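Local coordinates for protein anti-sigma-I factor RsgI3 (Clostridium thermocellum, PDB 6QE7) that probably holds the sigma factor SigI3 inactive until its extracellular tandem PA14 domains, which bind pectin and polygalacturonic acid, sense plant polysaccharide, at residues 146-158 / 279-291. Sequence-based numbering, arbitrary orientation.
Sequences LPQKDVNGLSAEY and KKEVVPSKNLFAD
The backbones of Val151 to Gly153 and Leu288 to Ala290 cross, running in roughly opposite senses, and the evidence is Ala290 N donating to Val151 O (2.9 Å), with a weak second bond from Gly153 N to Leu288 O. This crossing joins the entry and the C-terminal end of the second PA14 domain, a β-sandwich: strand 154-159 and strand 288-289 both pair with strand 193-202 of one sheet. Gly153 sits at a positive phi, where the chain turns from the linker into its strand. The side chain of Asn152 reinforces the crossing. Its ND2 donates to Leu288 O at 2.6 Å and 162° at the hydrogen, with Leu288 O lying close to the plane of the Asn152 amide, while the same nitrogen stands 3.3 Å above one face of the Phe289 ring, offset toward the rim. A water donates to both Asn152 OD1 and Lys286 O, so both ends of the amide are engaged; Arg18 of the first PA14 domain also reaches Lys286 O. Leu154 CG packs on Leu288 CB at 4.0 Å, the two side chains crossing at a slant. Asp150 holds the chain terminus: with CG anti to the backbone N (chi1 -167°), its carboxylate faces Asp291 N, which donates to the syn lone pair of OD2 at 2.8 Å and more weakly to OD1. Beyond the turn, Ser155 OG donates to Ala290 O at 3.0 Å, approaching 27° from the carbonyl plane.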
loop_
_atom_site.group_PDB
_atom_site.type_symbol
_atom_site.label_atom_id
_atom_site.label_comp_id
_atom_site.label_asym_id
_atom_site.label_seq_id
_atom_site.Cartn_x
_atom_site.Cartn_y
_atom_site.Cartn_z
ATOM N N LEU A 146 -2.790 0.540 -16.630
ATOM C CA LEU A 146 -3.669 0.342 -15.440
ATOM C C LEU A 146 -2.806 -0.020 -14.231
ATOM O O LEU A 146 -1.696 -0.528 -14.352
ATOM C CB LEU A 146 -4.706 -0.763 -15.713
ATOM C CG LEU A 146 -5.842 -0.419 -16.681
ATOM C CD1 LEU A 146 -7.017 -1.406 -16.564
ATOM C CD2 LEU A 146 -6.327 1.012 -16.465
ATOM N N PRO A 147 -3.255 0.268 -12.999
ATOM C CA PRO A 147 -2.593 -0.300 -11.815
ATOM C C PRO A 147 -2.752 -1.838 -11.814
ATOM O O PRO A 147 -3.762 -2.314 -12.379
ATOM C CB PRO A 147 -3.322 0.375 -10.624
ATOM C CG PRO A 147 -4.069 1.568 -11.232
ATOM C CD PRO A 147 -4.379 1.164 -12.669
ATOM N N GLN A 148 -1.811 -2.591 -11.215
ATOM C CA GLN A 148 -1.965 -4.074 -11.025
ATOM C C GLN A 148 -2.335 -4.414 -9.576
ATOM O O GLN A 148 -1.631 -3.969 -8.640
ATOM C CB GLN A 148 -0.716 -4.886 -11.388
ATOM C CG GLN A 148 -0.522 -5.066 -12.885
ATOM C CD GLN A 148 0.022 -3.806 -13.507
ATOM O OE1 GLN A 148 0.756 -3.042 -12.885
ATOM N NE2 GLN A 148 -0.341 -3.576 -14.754
ATOM N N LYS A 149 -3.402 -5.195 -9.393
ATOM C CA LYS A 149 -3.628 -5.880 -8.110
ATOM C C LYS A 149 -2.332 -6.633 -7.806
ATOM O O LYS A 149 -1.829 -7.302 -8.667
ATOM C CB LYS A 149 -4.868 -6.770 -8.148
ATOM C CG LYS A 149 -6.133 -6.080 -7.651
ATOM C CD LYS A 149 -7.220 -7.054 -7.181
ATOM C CE LYS A 149 -8.578 -6.424 -6.907
ATOM N NZ LYS A 149 -9.088 -5.610 -8.050
ATOM N N ASP A 150 -1.750 -6.421 -6.638
ATOM C CA ASP A 150 -0.636 -7.266 -6.158
ATOM C C ASP A 150 -1.246 -8.601 -5.733
ATOM O O ASP A 150 -2.424 -8.692 -5.644
ATOM C CB ASP A 150 0.132 -6.550 -5.056
ATOM C CG ASP A 150 1.470 -7.157 -4.687
ATOM O OD1 ASP A 150 2.068 -7.954 -5.479
ATOM O OD2 ASP A 150 1.902 -6.832 -3.594
ATOM N N VAL A 151 -0.424 -9.609 -5.579
ATOM C CA VAL A 151 -0.793 -11.000 -5.240
ATOM C C VAL A 151 -0.629 -11.154 -3.730
ATOM O O VAL A 151 0.323 -10.639 -3.167
ATOM C CB VAL A 151 0.080 -11.966 -6.084
ATOM C CG1 VAL A 151 0.115 -13.398 -5.577
ATOM C CG2 VAL A 151 -0.421 -11.977 -7.524
ATOM N N ASN A 152 -1.486 -11.938 -3.113
ATOM C CA ASN A 152 -1.377 -12.206 -1.665
ATOM C C ASN A 152 -0.303 -13.265 -1.415
ATOM O O ASN A 152 0.014 -13.947 -2.322
ATOM C CB ASN A 152 -2.718 -12.571 -1.075
ATOM C CG ASN A 152 -3.498 -11.345 -0.637
ATOM O OD1 ASN A 152 -4.681 -11.331 -0.871
ATOM N ND2 ASN A 152 -2.880 -10.340 -0.001
ATOM N N GLY A 153 0.273 -13.288 -0.224
ATOM C CA GLY A 153 1.458 -14.122 0.061
ATOM C C GLY A 153 2.717 -13.320 -0.022
ATOM O O GLY A 153 2.669 -12.084 -0.150
ATOM N N LEU A 154 3.823 -14.005 0.086
ATOM C CA LEU A 154 5.142 -13.391 0.085
ATOM C C LEU A 154 6.039 -14.064 -0.946
ATOM O O LEU A 154 5.868 -15.306 -1.214
ATOM C CB LEU A 154 5.696 -13.473 1.503
ATOM C CG LEU A 154 4.942 -12.686 2.558
ATOM C CD1 LEU A 154 5.508 -13.028 3.905
ATOM C CD2 LEU A 154 5.041 -11.154 2.318
ATOM N N SER A 155 6.947 -13.284 -1.539
ATOM C CA SER A 155 8.009 -13.816 -2.445
ATOM C C SER A 155 9.066 -14.512 -1.619
ATOM O O SER A 155 9.735 -13.824 -0.852
ATOM C CB SER A 155 8.643 -12.764 -3.275
ATOM O OG SER A 155 7.608 -12.059 -3.895
ATOM N N ALA A 156 9.209 -15.822 -1.854
ATOM C CA ALA A 156 10.100 -16.738 -1.130
ATOM C C ALA A 156 11.233 -17.086 -2.080
ATOM O O ALA A 156 10.959 -17.404 -3.257
ATOM C CB ALA A 156 9.343 -17.960 -0.683
ATOM N N GLU A 157 12.446 -16.910 -1.590
ATOM C CA GLU A 157 13.647 -17.530 -2.175
ATOM C C GLU A 157 14.053 -18.714 -1.295
ATOM O O GLU A 157 14.334 -18.507 -0.070
ATOM C CB GLU A 157 14.707 -16.466 -2.340
ATOM C CG GLU A 157 14.191 -15.148 -2.917
ATOM C CD GLU A 157 15.178 -14.005 -2.652
ATOM O OE1 GLU A 157 15.230 -13.510 -1.521
ATOM O OE2 GLU A 157 15.980 -13.691 -3.551
ATOM N N TYR A 158 14.159 -19.903 -1.907
ATOM C CA TYR A 158 14.645 -21.141 -1.228
ATOM C C TYR A 158 16.107 -21.398 -1.571
ATOM O O TYR A 158 16.467 -21.378 -2.737
ATOM C CB TYR A 158 13.771 -22.326 -1.592
ATOM C CG TYR A 158 12.442 -22.221 -0.932
ATOM C CD1 TYR A 158 11.525 -21.273 -1.314
ATOM C CD2 TYR A 158 12.106 -23.054 0.098
ATOM C CE1 TYR A 158 10.271 -21.215 -0.724
ATOM C CE2 TYR A 158 10.884 -22.970 0.737
ATOM C CZ TYR A 158 9.967 -22.011 0.357
ATOM O OH TYR A 158 8.766 -21.898 1.025
ATOM N N LYS A 279 -6.436 -11.154 18.126
ATOM C CA LYS A 279 -6.186 -12.449 18.827
ATOM C C LYS A 279 -5.095 -13.234 18.068
ATOM O O LYS A 279 -5.079 -13.225 16.800
ATOM C CB LYS A 279 -7.445 -13.326 18.954
ATOM C CG LYS A 279 -8.140 -13.307 20.318
ATOM C CD LYS A 279 -8.746 -11.967 20.722
ATOM C CE LYS A 279 -8.418 -11.577 22.147
ATOM N NZ LYS A 279 -8.358 -10.108 22.292
ATOM N N LYS A 280 -4.209 -13.873 18.826
ATOM C CA LYS A 280 -2.997 -14.549 18.282
ATOM C C LYS A 280 -3.410 -15.477 17.168
ATOM O O LYS A 280 -4.343 -16.224 17.328
ATOM C CB LYS A 280 -2.194 -15.314 19.321
ATOM C CG LYS A 280 -0.828 -15.849 18.865
ATOM C CD LYS A 280 0.221 -15.814 19.961
ATOM C CE LYS A 280 0.054 -16.914 20.966
ATOM N NZ LYS A 280 1.214 -17.823 20.903
ATOM N N GLU A 281 -2.744 -15.350 16.024
ATOM C CA GLU A 281 -3.009 -16.245 14.899
ATOM C C GLU A 281 -1.776 -16.272 14.001
ATOM O O GLU A 281 -0.973 -15.315 14.026
ATOM C CB GLU A 281 -4.306 -15.810 14.195
ATOM C CG GLU A 281 -4.251 -14.393 13.614
ATOM C CD GLU A 281 -5.387 -13.995 12.673
ATOM O OE1 GLU A 281 -6.407 -14.716 12.613
ATOM O OE2 GLU A 281 -5.239 -12.939 11.975
ATOM N N VAL A 282 -1.707 -17.291 13.152
ATOM C CA VAL A 282 -0.829 -17.284 11.961
ATOM C C VAL A 282 -1.195 -16.017 11.138
ATOM O O VAL A 282 -2.388 -15.786 10.888
ATOM C CB VAL A 282 -0.967 -18.591 11.158
ATOM C CG1 VAL A 282 -0.154 -18.531 9.873
ATOM C CG2 VAL A 282 -0.548 -19.823 11.977
ATOM N N VAL A 283 -0.215 -15.191 10.750
ATOM C CA VAL A 283 -0.553 -14.027 9.898
ATOM C C VAL A 283 -1.173 -14.581 8.621
ATOM O O VAL A 283 -0.575 -15.454 7.958
ATOM C CB VAL A 283 0.668 -13.179 9.611
ATOM C CG1 VAL A 283 0.253 -11.975 8.813
ATOM C CG2 VAL A 283 1.399 -12.822 10.898
ATOM N N PRO A 284 -2.382 -14.097 8.262
ATOM C CA PRO A 284 -3.160 -14.663 7.168
ATOM C C PRO A 284 -2.627 -14.200 5.822
ATOM O O PRO A 284 -2.095 -13.144 5.733
ATOM C CB PRO A 284 -4.623 -14.201 7.380
ATOM C CG PRO A 284 -4.626 -13.378 8.616
ATOM C CD PRO A 284 -3.184 -13.181 9.075
ATOM N N SER A 285 -2.821 -15.002 4.798
ATOM C CA SER A 285 -2.412 -14.653 3.413
ATOM C C SER A 285 -3.047 -13.324 2.989
ATOM O O SER A 285 -2.398 -12.559 2.275
ATOM C CB SER A 285 -2.779 -15.721 2.482
ATOM O OG SER A 285 -2.092 -15.535 1.244
ATOM N N LYS A 286 -4.253 -13.013 3.458
ATOM C CA LYS A 286 -4.941 -11.765 2.992
ATOM C C LYS A 286 -4.250 -10.500 3.549
ATOM O O LYS A 286 -4.637 -9.376 3.127
ATOM C CB LYS A 286 -6.433 -11.842 3.312
ATOM C CG LYS A 286 -6.776 -11.589 4.760
ATOM C CD LYS A 286 -8.257 -11.761 5.022
ATOM C CE LYS A 286 -8.567 -13.221 5.274
ATOM N NZ LYS A 286 -9.974 -13.537 4.922
ATOM N N ASN A 287 -3.265 -10.613 4.450
ATOM C CA ASN A 287 -2.576 -9.410 4.957
ATOM C C ASN A 287 -1.159 -9.324 4.426
ATOM O O ASN A 287 -0.415 -8.448 4.947
ATOM C CB ASN A 287 -2.599 -9.350 6.473
ATOM C CG ASN A 287 -3.998 -9.112 6.975
ATOM O OD1 ASN A 287 -4.670 -10.082 7.273
ATOM N ND2 ASN A 287 -4.438 -7.850 7.056
ATOM N N LEU A 288 -0.786 -10.245 3.533
ATOM C CA LEU A 288 0.607 -10.428 3.089
ATOM C C LEU A 288 0.562 -10.168 1.596
ATOM O O LEU A 288 -0.461 -10.513 0.950
ATOM C CB LEU A 288 1.128 -11.833 3.479
ATOM C CG LEU A 288 1.223 -12.097 4.987
ATOM C CD1 LEU A 288 1.485 -13.570 5.311
ATOM C CD2 LEU A 288 2.273 -11.229 5.638
ATOM N N PHE A 289 1.513 -9.415 1.118
ATOM C CA PHE A 289 1.534 -9.023 -0.300
ATOM C C PHE A 289 2.887 -9.309 -0.879
ATOM O O PHE A 289 3.859 -8.924 -0.262
ATOM C CB PHE A 289 1.195 -7.544 -0.491
ATOM C CG PHE A 289 -0.193 -7.225 0.007
ATOM C CD1 PHE A 289 -0.416 -6.945 1.359
ATOM C CD2 PHE A 289 -1.296 -7.294 -0.853
ATOM C CE1 PHE A 289 -1.706 -6.714 1.838
ATOM C CE2 PHE A 289 -2.583 -7.059 -0.378
ATOM C CZ PHE A 289 -2.785 -6.774 0.960
ATOM N N ALA A 290 2.899 -9.858 -2.090
ATOM C CA ALA A 290 4.137 -10.443 -2.632
ATOM C C ALA A 290 4.959 -9.333 -3.259
ATOM O O ALA A 290 6.177 -9.531 -3.353
ATOM C CB ALA A 290 3.854 -11.553 -3.611
ATOM N N ASP A 291 4.317 -8.244 -3.672
ATOM C CA ASP A 291 4.954 -7.040 -4.282
ATOM C C ASP A 291 5.540 -7.422 -5.661
ATOM O O ASP A 291 4.924 -8.101 -6.519
ATOM C CB ASP A 291 5.940 -6.381 -3.303
ATOM C CG ASP A 291 6.388 -4.975 -3.744
ATOM O OD1 ASP A 291 6.267 -4.637 -4.950
ATOM O OD2 ASP A 291 6.882 -4.225 -2.905
ATOM O OXT ASP A 291 6.678 -7.053 -5.982
HETATM O O HOH W 1 -5.980 -9.400 0.555
#